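Local coordinates for protein sulfide-quinone reductase (Aquifex aeolicus, PDB 3HYW) that oxidises hydrogen sulfide with the help of a quinone, using one FAD per subunit and building polysulfide that is released typically as cyclooctasulfur, at residues L109-A113 with E114-E118; A126-A129 with L130-Q133; R174-R177 with Y178-P181; V275-N278 with R279-N283; N327-N330 with D331-N335. All blocks are in the same frame, centred on the assembly; numbering follows the deposited sequence.

Contact 1 of 5, residues L109-A113 with E114-E118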
# COMPACT_ATOMS: atom_id res chain seq x y z
N LEU A 109 -30.36 8.67 17.29
CA LEU A 109 -29.76 7.42 16.86
C LEU A 109 -30.76 6.54 16.13
O LEU A 109 -31.89 6.36 16.59
CB LEU A 109 -29.18 6.68 18.06
CG LEU A 109 -28.23 7.50 18.94
CD1 LEU A 109 -27.75 6.68 20.11
CD2 LEU A 109 -27.06 8.03 18.14
N VAL A 110 -30.33 6.00 14.99
CA VAL A 110 -31.12 5.03 14.23
C VAL A 110 -30.34 3.72 14.13
O VAL A 110 -29.30 3.65 13.47
CB VAL A 110 -31.47 5.54 12.81
CG1 VAL A 110 -32.29 4.50 12.02
CG2 VAL A 110 -32.20 6.87 12.88
N PHE A 111 -30.85 2.69 14.80
CA PHE A 111 -30.26 1.36 14.77
C PHE A 111 -30.86 0.58 13.60
O PHE A 111 -31.70 -0.30 13.78
CB PHE A 111 -30.48 0.65 16.11
CG PHE A 111 -29.81 1.35 17.26
CD1 PHE A 111 -28.48 1.08 17.57
CD2 PHE A 111 -30.50 2.29 18.02
CE1 PHE A 111 -27.85 1.74 18.61
CE2 PHE A 111 -29.87 2.95 19.08
CZ PHE A 111 -28.55 2.67 19.37
N GLY A 112 -30.40 0.93 12.40
CA GLY A 112 -31.01 0.50 11.15
C GLY A 112 -30.94 -0.96 10.77
O GLY A 112 -31.82 -1.46 10.09
N ALA A 113 -29.88 -1.65 11.20
CA ALA A 113 -29.77 -3.09 10.95
C ALA A 113 -30.77 -3.86 11.81
O ALA A 113 -31.07 -3.47 12.94
CB ALA A 113 -28.34 -3.58 11.21
N GLU A 114 -31.31 -4.94 11.24
CA GLU A 114 -32.30 -5.75 11.93
C GLU A 114 -31.72 -6.36 13.20
O GLU A 114 -30.67 -7.00 13.15
CB GLU A 114 -32.80 -6.87 11.00
CG GLU A 114 -33.98 -7.65 11.54
CD GLU A 114 -35.31 -7.01 11.18
OE1 GLU A 114 -35.95 -7.51 10.23
OE2 GLU A 114 -35.69 -6.02 11.83
N GLY A 115 -32.40 -6.14 14.32
CA GLY A 115 -31.96 -6.66 15.62
C GLY A 115 -30.77 -5.94 16.23
O GLY A 115 -30.19 -6.42 17.21
N GLN A 116 -30.41 -4.78 15.68
CA GLN A 116 -29.21 -4.06 16.12
C GLN A 116 -29.35 -3.51 17.54
O GLN A 116 -28.50 -3.78 18.40
CB GLN A 116 -28.83 -2.95 15.14
CG GLN A 116 -27.61 -2.11 15.56
CD GLN A 116 -27.30 -0.98 14.59
OE1 GLN A 116 -27.92 -0.86 13.53
NE2 GLN A 116 -26.33 -0.15 14.95
N GLU A 117 -30.41 -2.74 17.78
CA GLU A 117 -30.63 -2.16 19.10
C GLU A 117 -30.76 -3.24 20.18
O GLU A 117 -30.31 -3.03 21.31
CB GLU A 117 -31.85 -1.23 19.11
CG GLU A 117 -31.84 -0.24 20.29
CD GLU A 117 -33.04 0.71 20.31
OE1 GLU A 117 -33.86 0.67 19.37
OE2 GLU A 117 -33.15 1.49 21.27
N GLU A 118 -31.34 -4.38 19.82
CA GLU A 118 -31.58 -5.48 20.76
C GLU A 118 -30.36 -6.38 21.00
O GLU A 118 -30.10 -6.78 22.14
CB GLU A 118 -32.75 -6.37 20.29
CG GLU A 118 -34.11 -5.68 20.21
CD GLU A 118 -34.48 -5.22 18.80
OE1 GLU A 118 -33.58 -4.75 18.05
OE2 GLU A 118 -35.67 -5.33 18.45

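Contact 2 of 5, residues A126-A129 with L130-Q133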
# COMPACT_ATOMS: atom_id res chain seq x y z
N ALA A 126 -23.65 8.00 26.98
CA ALA A 126 -23.10 7.48 28.23
C ALA A 126 -23.87 6.24 28.67
O ALA A 126 -23.28 5.25 29.09
CB ALA A 126 -23.14 8.55 29.31
N GLU A 127 -25.19 6.32 28.56
CA GLU A 127 -26.11 5.27 28.97
C GLU A 127 -25.91 3.98 28.17
O GLU A 127 -25.86 2.89 28.75
CB GLU A 127 -27.55 5.77 28.84
CG GLU A 127 -27.94 6.86 29.86
CD GLU A 127 -27.56 8.28 29.44
OE1 GLU A 127 -27.14 8.49 28.28
OE2 GLU A 127 -27.71 9.20 30.28
N HIS A 128 -25.78 4.11 26.85
CA HIS A 128 -25.46 2.96 25.99
C HIS A 128 -24.05 2.41 26.25
O HIS A 128 -23.85 1.19 26.28
CB HIS A 128 -25.58 3.34 24.51
CG HIS A 128 -26.98 3.46 24.01
ND1 HIS A 128 -27.49 4.63 23.49
CD2 HIS A 128 -27.98 2.55 23.94
CE1 HIS A 128 -28.74 4.44 23.12
NE2 HIS A 128 -29.07 3.18 23.39
N ALA A 129 -23.07 3.30 26.41
CA ALA A 129 -21.68 2.88 26.69
C ALA A 129 -21.56 2.05 27.97
O ALA A 129 -20.78 1.10 28.02
CB ALA A 129 -20.74 4.10 26.73
N LEU A 130 -22.34 2.40 28.98
CA LEU A 130 -22.35 1.64 30.23
C LEU A 130 -22.91 0.22 30.07
O LEU A 130 -22.40 -0.72 30.67
CB LEU A 130 -23.08 2.41 31.34
CG LEU A 130 -22.25 3.60 31.84
CD1 LEU A 130 -23.12 4.66 32.48
CD2 LEU A 130 -21.12 3.16 32.77
N GLU A 131 -23.95 0.08 29.24
CA GLU A 131 -24.48 -1.23 28.87
C GLU A 131 -23.44 -2.07 28.13
O GLU A 131 -23.31 -3.27 28.37
CB GLU A 131 -25.73 -1.08 28.00
CG GLU A 131 -26.88 -0.30 28.64
CD GLU A 131 -28.17 -0.37 27.83
OE1 GLU A 131 -28.11 -0.43 26.58
OE2 GLU A 131 -29.27 -0.37 28.45
N THR A 132 -22.69 -1.43 27.23
CA THR A 132 -21.58 -2.08 26.52
C THR A 132 -20.51 -2.61 27.47
O THR A 132 -20.01 -3.72 27.29
CB THR A 132 -20.93 -1.12 25.51
OG1 THR A 132 -21.91 -0.69 24.56
CG2 THR A 132 -19.76 -1.79 24.77
N GLN A 133 -20.14 -1.80 28.46
CA GLN A 133 -19.18 -2.19 29.48
C GLN A 133 -19.61 -3.50 30.14
O GLN A 133 -18.79 -4.40 30.33
CB GLN A 133 -19.00 -1.07 30.53
CG GLN A 133 -17.95 -1.36 31.60
CD GLN A 133 -17.79 -0.23 32.63
OE1 GLN A 133 -17.95 0.96 32.31
NE2 GLN A 133 -17.46 -0.60 33.86

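Contact 3 of 5, residues R174-R177 with Y178-P181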
# COMPACT_ATOMS: atom_id res chain seq x y z
N ARG A 174 -5.24 -8.58 29.08
CA ARG A 174 -5.79 -9.74 29.78
C ARG A 174 -5.18 -11.06 29.30
O ARG A 174 -5.46 -12.13 29.86
CB ARG A 174 -7.32 -9.76 29.64
CG ARG A 174 -8.04 -8.65 30.39
CD ARG A 174 -9.51 -8.57 30.02
NE ARG A 174 -10.23 -7.58 30.82
CZ ARG A 174 -10.90 -7.84 31.94
NH1 ARG A 174 -10.96 -9.07 32.42
NH2 ARG A 174 -11.51 -6.85 32.59
N GLY A 175 -4.35 -10.98 28.26
CA GLY A 175 -3.67 -12.15 27.68
C GLY A 175 -4.60 -13.14 27.01
O GLY A 175 -4.31 -14.33 26.95
N ILE A 176 -5.73 -12.64 26.49
CA ILE A 176 -6.73 -13.50 25.85
C ILE A 176 -7.04 -13.10 24.40
O ILE A 176 -8.04 -13.56 23.83
CB ILE A 176 -8.05 -13.58 26.69
CG1 ILE A 176 -8.65 -12.18 26.90
CG2 ILE A 176 -7.80 -14.30 28.02
CD1 ILE A 176 -10.12 -12.19 27.29
N ARG A 177 -6.19 -12.27 23.81
CA ARG A 177 -6.38 -11.83 22.42
C ARG A 177 -6.28 -13.00 21.42
O ARG A 177 -6.96 -13.01 20.39
CB ARG A 177 -5.41 -10.69 22.05
CG ARG A 177 -5.51 -10.19 20.60
CD ARG A 177 -6.86 -9.54 20.29
NE ARG A 177 -7.53 -10.21 19.17
CZ ARG A 177 -7.38 -9.89 17.88
NH1 ARG A 177 -6.60 -8.89 17.50
NH2 ARG A 177 -8.04 -10.58 16.96
N TYR A 178 -5.47 -14.01 21.76
CA TYR A 178 -5.34 -15.20 20.91
C TYR A 178 -6.60 -16.08 20.91
O TYR A 178 -6.71 -17.02 20.12
CB TYR A 178 -4.08 -16.01 21.28
CG TYR A 178 -4.23 -16.92 22.48
CD1 TYR A 178 -4.25 -18.31 22.32
CD2 TYR A 178 -4.33 -16.40 23.78
CE1 TYR A 178 -4.38 -19.16 23.42
CE2 TYR A 178 -4.46 -17.24 24.88
CZ TYR A 178 -4.48 -18.62 24.69
OH TYR A 178 -4.61 -19.46 25.77
N LYS A 179 -7.54 -15.76 21.80
CA LYS A 179 -8.82 -16.47 21.87
C LYS A 179 -9.95 -15.69 21.22
O LYS A 179 -11.07 -16.20 21.08
CB LYS A 179 -9.19 -16.78 23.32
CG LYS A 179 -8.19 -17.64 24.08
CD LYS A 179 -8.88 -18.41 25.21
CE LYS A 179 -7.87 -19.16 26.08
NZ LYS A 179 -6.99 -18.24 26.87
N VAL A 180 -9.68 -14.44 20.82
CA VAL A 180 -10.73 -13.54 20.31
C VAL A 180 -10.48 -13.08 18.87
O VAL A 180 -9.70 -12.14 18.63
CB VAL A 180 -10.94 -12.31 21.24
CG1 VAL A 180 -12.08 -11.45 20.74
CG2 VAL A 180 -11.22 -12.75 22.68
N PRO A 181 -11.13 -13.75 17.89
CA PRO A 181 -11.11 -13.24 16.53
C PRO A 181 -11.78 -11.87 16.47
O PRO A 181 -12.81 -11.65 17.11
CB PRO A 181 -11.94 -14.28 15.75
CG PRO A 181 -11.84 -15.52 16.58
CD PRO A 181 -11.86 -15.02 17.99

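Contact 4 of 5, residues V275-N278 with R279-N283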
# COMPACT_ATOMS: atom_id res chain seq x y z
N VAL A 275 -31.33 20.02 10.83
CA VAL A 275 -31.58 21.46 10.64
C VAL A 275 -31.03 21.99 9.31
O VAL A 275 -29.83 21.89 9.04
CB VAL A 275 -31.02 22.31 11.81
CG1 VAL A 275 -31.42 23.77 11.64
CG2 VAL A 275 -31.52 21.76 13.16
N ILE A 276 -31.91 22.57 8.51
CA ILE A 276 -31.50 23.23 7.27
C ILE A 276 -30.76 24.51 7.64
O ILE A 276 -31.30 25.40 8.30
CB ILE A 276 -32.69 23.52 6.33
CG1 ILE A 276 -33.45 22.23 6.01
CG2 ILE A 276 -32.20 24.21 5.03
CD1 ILE A 276 -34.82 22.45 5.32
N VAL A 277 -29.49 24.58 7.25
CA VAL A 277 -28.68 25.76 7.51
C VAL A 277 -27.96 26.19 6.25
O VAL A 277 -27.80 25.40 5.32
CB VAL A 277 -27.64 25.54 8.67
CG1 VAL A 277 -28.35 25.35 10.01
CG2 VAL A 277 -26.67 24.39 8.37
N ASN A 278 -27.55 27.46 6.23
CA ASN A 278 -26.70 27.96 5.16
C ASN A 278 -25.23 27.96 5.61
O ASN A 278 -24.90 27.32 6.61
CB ASN A 278 -27.17 29.35 4.69
CG ASN A 278 -27.16 30.40 5.79
OD1 ASN A 278 -26.39 30.32 6.76
ND2 ASN A 278 -28.00 31.43 5.63
N ARG A 279 -24.36 28.66 4.88
CA ARG A 279 -22.92 28.70 5.19
C ARG A 279 -22.63 29.29 6.58
O ARG A 279 -21.59 28.99 7.19
CB ARG A 279 -22.17 29.52 4.14
CG ARG A 279 -22.26 28.95 2.73
CD ARG A 279 -21.62 29.87 1.71
NE ARG A 279 -21.68 29.28 0.38
CZ ARG A 279 -21.74 29.97 -0.75
NH1 ARG A 279 -21.80 29.32 -1.90
NH2 ARG A 279 -21.76 31.30 -0.73
N CYS A 280 -23.54 30.13 7.05
CA CYS A 280 -23.37 30.86 8.31
C CYS A 280 -24.13 30.15 9.44
O CYS A 280 -24.34 30.70 10.51
CB CYS A 280 -23.82 32.31 8.13
SG CYS A 280 -22.84 33.18 6.85
N PHE A 281 -24.54 28.91 9.15
CA PHE A 281 -25.27 28.04 10.09
C PHE A 281 -26.57 28.64 10.61
O PHE A 281 -27.01 28.38 11.73
CB PHE A 281 -24.33 27.47 11.16
CG PHE A 281 -23.51 26.33 10.63
CD1 PHE A 281 -22.48 26.58 9.72
CD2 PHE A 281 -23.83 25.01 10.94
CE1 PHE A 281 -21.75 25.53 9.17
CE2 PHE A 281 -23.10 23.96 10.39
CZ PHE A 281 -22.05 24.22 9.51
N GLN A 282 -27.17 29.44 9.74
CA GLN A 282 -28.43 30.08 9.96
C GLN A 282 -29.45 29.42 9.04
O GLN A 282 -29.13 29.06 7.91
CB GLN A 282 -28.28 31.56 9.61
CG GLN A 282 -29.54 32.40 9.55
CD GLN A 282 -29.25 33.76 8.95
OE1 GLN A 282 -28.76 33.85 7.82
NE2 GLN A 282 -29.53 34.81 9.70
N ASN A 283 -30.67 29.24 9.53
CA ASN A 283 -31.75 28.76 8.67
C ASN A 283 -32.06 29.80 7.60
O ASN A 283 -32.16 30.98 7.91
CB ASN A 283 -33.01 28.46 9.49
CG ASN A 283 -34.09 27.80 8.66
OD1 ASN A 283 -33.94 26.66 8.21
ND2 ASN A 283 -35.18 28.51 8.45

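Contact 5 of 5, residues N327-N330 with D331-N335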
# COMPACT_ATOMS: atom_id res chain seq x y z
N ASN A 327 -22.71 35.80 14.78
CA ASN A 327 -23.82 36.10 13.90
C ASN A 327 -25.04 36.65 14.64
O ASN A 327 -25.68 37.60 14.18
CB ASN A 327 -24.20 34.87 13.07
CG ASN A 327 -23.18 34.54 11.99
OD1 ASN A 327 -23.16 33.43 11.45
ND2 ASN A 327 -22.33 35.50 11.67
N ILE A 328 -25.36 36.03 15.78
CA ILE A 328 -26.47 36.48 16.64
C ILE A 328 -26.20 37.86 17.25
O ILE A 328 -27.06 38.75 17.21
CB ILE A 328 -26.77 35.44 17.75
CG1 ILE A 328 -27.44 34.20 17.15
CG2 ILE A 328 -27.68 36.05 18.84
CD1 ILE A 328 -27.55 33.01 18.10
N VAL A 329 -25.01 38.01 17.81
CA VAL A 329 -24.58 39.25 18.43
C VAL A 329 -24.57 40.40 17.42
O VAL A 329 -25.08 41.49 17.70
CB VAL A 329 -23.20 39.05 19.12
CG1 VAL A 329 -22.49 40.37 19.37
CG2 VAL A 329 -23.38 38.28 20.42
N ASN A 330 -24.03 40.15 16.23
CA ASN A 330 -23.99 41.14 15.16
C ASN A 330 -25.36 41.53 14.62
O ASN A 330 -25.57 42.67 14.21
CB ASN A 330 -23.08 40.69 14.02
CG ASN A 330 -21.62 40.83 14.36
OD1 ASN A 330 -21.26 41.26 15.46
ND2 ASN A 330 -20.76 40.46 13.42
N ASP A 331 -26.30 40.58 14.63
CA ASP A 331 -27.67 40.91 14.26
C ASP A 331 -28.29 41.88 15.27
O ASP A 331 -28.86 42.90 14.89
CB ASP A 331 -28.55 39.67 14.11
CG ASP A 331 -29.90 39.99 13.51
OD1 ASP A 331 -29.97 40.24 12.29
OD2 ASP A 331 -30.89 40.01 14.27
N ILE A 332 -28.13 41.55 16.56
CA ILE A 332 -28.61 42.40 17.66
C ILE A 332 -28.05 43.82 17.56
O ILE A 332 -28.78 44.80 17.77
CB ILE A 332 -28.24 41.79 19.05
CG1 ILE A 332 -28.99 40.48 19.29
CG2 ILE A 332 -28.51 42.80 20.20
CD1 ILE A 332 -28.55 39.70 20.51
N ARG A 333 -26.77 43.93 17.24
CA ARG A 333 -26.07 45.21 17.22
C ARG A 333 -26.13 45.94 15.87
O ARG A 333 -25.48 46.96 15.70
CB ARG A 333 -24.61 45.01 17.65
CG ARG A 333 -24.44 44.68 19.13
CD ARG A 333 -23.02 44.34 19.47
NE ARG A 333 -22.85 44.10 20.90
CZ ARG A 333 -21.83 43.45 21.45
NH1 ARG A 333 -20.86 42.95 20.68
NH2 ARG A 333 -21.77 43.29 22.76
N ASN A 334 -26.93 45.41 14.94
CA ASN A 334 -27.01 45.93 13.57
C ASN A 334 -25.64 46.02 12.89
O ASN A 334 -25.31 47.02 12.24
CB ASN A 334 -27.79 47.26 13.49
CG ASN A 334 -28.24 47.61 12.07
OD1 ASN A 334 -28.38 46.73 11.21
ND2 ASN A 334 -28.48 48.90 11.83
N ASN A 335 -24.84 44.98 13.08
CA ASN A 335 -23.58 44.80 12.39
C ASN A 335 -23.79 43.80 11.26
O ASN A 335 -24.12 42.65 11.52
CB ASN A 335 -22.52 44.30 13.38
CG ASN A 335 -21.11 44.27 12.79
OD1 ASN A 335 -20.92 44.11 11.59
ND2 ASN A 335 -20.12 44.42 13.66

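Contact 1 of 5, residues L109-A113 with E114-E118
Phe111, just past the end of strand 108-110, meets Gln116 and Glu117 of the following helix with different parts of its ring. Its CG stands anti to the carbonyl carbon (chi1 -63°), which leaves one face of the ring under the extended chain of Glu117. CG of Glu117 rides 4.0 Å from the centroid of the Phe111 ring as a CH-pi contact, displaced toward the rim, and the carboxylate behind it lies nearly parallel to the ring. Phe111 is also the centre of an inverse gamma turn, closed by a weak bond from N of Gly112 to O of Val110. Gln116 comes instead at the ring edge: its NE2 is 3.6 Å from CD1 of Phe111, with the amide plane almost perpendicular to the ring. The other end of that amide turns to the backbone: OE1 of Gln116 accepts the N-H of Ala113 at 3.1 Å, in the carbonyl plane. Here strand passes to helix: a type II beta turn runs from Ala113 to Gln116, with Gly115, at positive phi, as the N-cap of helix 116-119. Ala113 supplies the acceptor of this turn, its O receiving N of Gln116 at 3.1 Å. CB of Ala113 rests 3.6 Å from OE1 of Gln116, while NE2 of that glutamine turns to a weak hydrogen bond with the carbonyl of Met251 on strand 247-255.

Contact 2 of 5, residues A126-A129 with L130-Q133
O of His128 takes N of Thr132 at 3.0 Å, and OG1 of the same threonine sits 3.2 Å from this O of His128. OG1 stands anti to its own carbonyl carbon (chi1 -59°), a torsion that turns the hydroxyl back over the preceding turn of helix. Whether its proton goes to His128 is not settled, because the carbonyl of Ser122 is also hydrogen-bonded to it. The neighbouring bonds keep the helical pattern: N of Leu130 reaches O of Ala126 at 3.0 Å and N of Gln133 reaches O of Ala129 at the same length, while the bond from Glu131 N to Glu127 O is weak.

Side chains three and four residues apart lie over these carbonyls. CG of Glu131 passes 3.4 Å from O of Glu127, and CD1 of Leu130 lies equally near O of Ala126. The imidazole of His128 and the carboxylate of Glu131 run side by side in the same direction, their planes 76° apart, with OE1 of Glu131 4.0 Å from CD2 of His128; NE2 of His128 and OE1 of Glu131 stay 4.9 Å apart. Glu127 sends its carboxylate away to a salt bridge with Arg36, an FAD-binding residue, and to the hydroxyl of Tyr38, while Ala126 and Ala129 pack on helix 45-50. The arrangement is the i+4 N-H to i C=O bonding of an alpha helix, here the first turns of helix 126-141 beside the FAD site.

Contact 3 of 5, residues R174-R177 with Y178-P181
Arg177 starts with CG anti to its backbone N (chi1 179°) and then bends at both chi2 and chi3, a folded course that carries its guanidinium forward onto the carbonyl of Val180. The setting is the link from helix 158-173 to strand 182-185: a Schellman motif ends the helix, with Gly175 at positive phi as its C-prime residue, and a short 3-10 turn follows. In that turn N of Lys179 bonds to O of Ile176 at 3.0 Å and N of Val180 to O of Arg177 at 3.1 Å.

Tyr178 has its CG between the backbone N and the carbonyl carbon (chi1 81°), which swings the ring back along the turn. Its edge meets O of Gly175, 3.6 Å from CE2 of Tyr178, and CG of Lys179 lies over the centre of one face. The lysine chain continues past that face and bends at its last torsion, so that NZ of Lys179 donates to OH of Tyr178 at 2.9 Å. CG2 of Ile176 lies 4.2 Å from this NZ. A second subunit also meets the turn: its Glu368 accepts from N of Tyr178, and its Arg342 makes a cation-pi contact with the tyrosine.

The guanidinium of Arg177 is held further by His168 through NH1 and by the carbonyl of Asn214 through NH2. Toward Val180 its grip is side-on, NE and NH2 of Arg177 reaching the single O of Val180 at 3.0 and 2.8 Å, with that oxygen close to the guanidinium plane.

Contact 4 of 5, residues V275-N278 with R279-N283
Asn278 folds its amide back over the backbone of Cys280 to Gln282, its CG placed between its own N and carbonyl carbon (chi1 60°). OD1 of Asn278 thereby receives N of Cys280 at 2.9 Å and N of Gln282 at 3.2 Å. The two donors arrive from opposite faces of the amide plane, so the oxygen is gripped from both sides. ND2 of Asn278 makes a weak bond to OE1 of Gln282 across the obliquely crossing chains, the two amides turned 64° apart; NE2 of Gln282 bonds to the carbonyl of Lys287.

The backbone closes the same loop twice. N of Phe281 reaches O of Asn278 at 3.0 Å, and N of Asn278 reaches O of Gln282 at 2.8 Å. CA of Val277 also approaches O of Gln282 at 3.4 Å in a CA-H...O contact. Val277 packs its CG2 against CD2 of the Phe281 ring at 3.9 Å, and that ring also touches Met320 and Val324 of helix 314-332.

NE of Arg279 bonds to OG of Ser428 and NH2 to the carbonyl of Asp421, near the C-terminus. Cys280 is tied to the same region by its disulfide with Cys422. A type I beta turn from Asn278 to Phe281 lies at the tip; with Phe281 at positive phi, the paired backbone bonds are consistent with a type I turn plus G1 bulge, within which OD1 of Asn278 and N of Cys280 form an Asx turn.

Contact 5 of 5, residues N327-N330 with D331-N335
Backbone bonds carry the last turn of the helix: N of Asp331 to O of Asn327 at 3.1 Å, N of Ile332 to O of Ile328 at 3.1 Å, and N of Arg333 to O of Val329 at 3.0 Å. The bond from N of Asn335 to O of Asn330 is shorter, 2.7 Å; it is the i+5 to i (6→1) bond that closes the helix end.

Stacked amides form the second kind of contact. CG of Asn330 is anti to its carbonyl carbon (chi1 -76°) while CG of Asn335 is anti to its N (chi1 -172°), which sets the two amides side by side. They point the same way, their planes only 14° apart, with CG of Asn330 3.8 Å from CG of Asn335. Each is anchored at Asp337, ND2 of Asn330 on its carbonyl and OD1 of Asn335 on its N-H, which fixes the rotation of both amides.

Apolar and cationic packing make up the rest. The guanidinium of Arg333 lies with one face on CG1 of Val329, NH1 of Arg333 being 3.3 Å from that methyl; the extended chain of the arginine runs beside the valine to get there. CG2 of Ile328 meets CD1 of Ile332 at 4.1 Å, and both isoleucines pack on Tyr100, whose hydroxyl binds OD2 of Asp331. Asn334, at positive phi, is the C-prime residue, its N bonding to O of Asp331: this is a Schellman motif, here ending helix 314-332.

How the contacts relate
All five contacts are local: contact 2 begins a helix, contacts 3 and 5 follow or form the end of one, and contacts 1 and 4 are built on turns. Contact 4 is the most buried; the others are partly buried, with contact 3 also facing a second subunit. Contacts 1 and 2 adjoin, the ring of His128 packing on Leu109 and Phe111, and both lie near the flavin and the bound hydrogen sulfide. Contacts 4 and 5 touch as well, through Cys280 and Asn327, far from contact 3. Contacts 3 and 5 share the Schellman ending, one on glycine and one on asparagine. Side-chain amides accept backbone N-H groups in contacts 1 and 4, whereas contact 3 relies on a guanidinium donor and contacts 2 and 5 on helical carbonyls.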